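Local coordinates for protein endonuclease V (Homo sapiens, PDB 6OZE) that cleaves RNA near inosine as a metal-dependent, inosine-specific endoribonuclease with an RNase H-like fold, at residues R126-G129 with V130-L134. The protein carries 4 engineered substitutions. Residues are numbered along the deposited sequence; the frame is centred on the assembly and turned at random. Where two conformers were deposited one is given.
Engineered in segment 130-134: Ser132 (natural residue Cys).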
loop_
_atom_site.group_PDB
_atom_site.type_symbol
_atom_site.label_atom_id
_atom_site.label_comp_id
_atom_site.label_asym_id
_atom_site.label_seq_id
_atom_site.Cartn_x
_atom_site.Cartn_y
_atom_site.Cartn_z
ATOM N N ARG A 126 14.275 3.913 3.650
ATOM C CA ARG A 126 15.283 3.631 2.639
ATOM C C ARG A 126 14.751 3.823 1.223
ATOM O O ARG A 126 15.342 3.310 0.268
ATOM C CB ARG A 126 15.829 2.214 2.837
ATOM C CG ARG A 126 17.245 1.985 2.322
ATOM C CD ARG A 126 17.874 0.754 2.966
ATOM N NE ARG A 126 18.425 1.054 4.283
ATOM C CZ ARG A 126 17.770 0.909 5.433
ATOM N NH1 ARG A 126 16.525 0.454 5.445
ATOM N NH2 ARG A 126 18.371 1.219 6.576
ATOM N N GLY A 127 13.656 4.568 1.065
ATOM C CA GLY A 127 13.034 4.677 -0.240
ATOM C C GLY A 127 12.502 3.371 -0.783
ATOM O O GLY A 127 12.328 3.239 -1.998
ATOM N N PHE A 128 12.208 2.400 0.089
ATOM C CA PHE A 128 11.810 1.071 -0.387
ATOM C C PHE A 128 10.916 0.361 0.634
ATOM O O PHE A 128 11.292 -0.622 1.291
ATOM C CB PHE A 128 13.031 0.222 -0.751
ATOM C CG PHE A 128 12.703 -0.933 -1.648
ATOM C CD1 PHE A 128 12.245 -0.703 -2.940
ATOM C CD2 PHE A 128 12.840 -2.238 -1.208
ATOM C CE1 PHE A 128 11.920 -1.758 -3.776
ATOM C CE2 PHE A 128 12.515 -3.292 -2.044
ATOM C CZ PHE A 128 12.071 -3.052 -3.328
ATOM N N GLY A 129 9.676 0.827 0.754
ATOM C CA GLY A 129 8.728 0.237 1.670
ATOM C C GLY A 129 7.980 -0.944 1.066
ATOM O O GLY A 129 8.218 -1.363 -0.067
ATOM N N VAL A 130 7.023 -1.451 1.848
ATOM C CA VAL A 130 6.287 -2.664 1.490
ATOM C C VAL A 130 5.667 -2.563 0.102
ATOM O O VAL A 130 5.662 -3.532 -0.665
ATOM C CB VAL A 130 5.250 -3.010 2.577
ATOM C CG1 VAL A 130 4.291 -1.836 2.792
ATOM C CG2 VAL A 130 4.488 -4.287 2.227
ATOM N N ALA A 131 5.106 -1.401 -0.242
ATOM C CA ALA A 131 4.436 -1.292 -1.533
ATOM C C ALA A 131 5.429 -1.410 -2.688
ATOM O O ALA A 131 5.106 -1.985 -3.735
ATOM C CB ALA A 131 3.654 0.027 -1.612
ATOM N N SER A 132 6.633 -0.861 -2.527
ATOM C CA SER A 132 7.648 -0.973 -3.568
ATOM C C SER A 132 8.220 -2.379 -3.618
ATOM O O SER A 132 8.486 -2.917 -4.701
ATOM C CB SER A 132 8.786 -0.002 -3.283
ATOM O OG SER A 132 8.332 1.324 -3.489
ATOM N N HIS A 133 8.439 -2.965 -2.443
ATOM C CA HIS A 133 9.018 -4.296 -2.345
ATOM C C HIS A 133 8.068 -5.324 -2.948
ATOM O O HIS A 133 8.485 -6.182 -3.741
ATOM C CB HIS A 133 9.274 -4.565 -0.861
ATOM C CG HIS A 133 10.300 -5.622 -0.570
ATOM N ND1 HIS A 133 11.219 -5.474 0.444
ATOM C CD2 HIS A 133 10.547 -6.827 -1.134
ATOM C CE1 HIS A 133 11.987 -6.552 0.503
ATOM N NE2 HIS A 133 11.609 -7.379 -0.456
ATOM N N LEU A 134 6.777 -5.231 -2.610
ATOM C CA LEU A 134 5.791 -6.119 -3.215
ATOM C C LEU A 134 5.644 -5.836 -4.706
ATOM O O LEU A 134 5.518 -6.767 -5.511
ATOM C CB LEU A 134 4.448 -5.967 -2.491
ATOM C CG LEU A 134 3.311 -6.859 -2.981
ATOM C CD1 LEU A 134 3.612 -8.347 -2.709
ATOM C CD2 LEU A 134 2.020 -6.443 -2.302
HETATM O O HOH W 1 11.712 -3.154 1.993
#
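One face of the Phe128 ring carries the backbone N of His133, 3.7 Å above the ring plane and displaced toward the rim, while the His133 imidazole receives Phe128 CE2 over one of its own faces, with CE2 3.5 Å from His133 CG. The two ring planes meet at 36°, too oblique for either a parallel stack or a T-shape. At the imidazole edge a water lies in the ring plane, 2.8 Å from His133 ND1; it also donates to Phe128 O at 2.7 Å, so it bridges the loop carbonyl to the side chain five residues on, in the first turn of the helix. Phe128 reaches the helix because its CG stands anti to the backbone N (chi1 -161°), which lays CZ 3.4 Å from His133 CA and CD1 3.5 Å from Ser132 CB. Ser132 is engineered in place of the natural cysteine; in the conformer given, its OG bonds to Gly204 O, while CB packs against the Phe128 ring. The helix starts at this point: Gly129 occupies the N-cap position, and its O accepts from His133 N at 2.9 Å with an N-H...O angle of 164°, the i to i+4 bond expected of a first helical turn. Leu16 of helix 3-17 touches both rings and Phe90 of helix 89-106 meets the imidazole edge-to-face, so the start of helix 130-138 packs here against both helices. Replacing Phe128 by an alanine would probably open a gap beside Ser132 CB and take away the cover over one imidazole face, leaving His133 less firmly held. Chemically, the contact joins apolar ring packing to two polar links, so the loop is tied to the first helical turn both directly through Gly129 O and by water through Phe128 O.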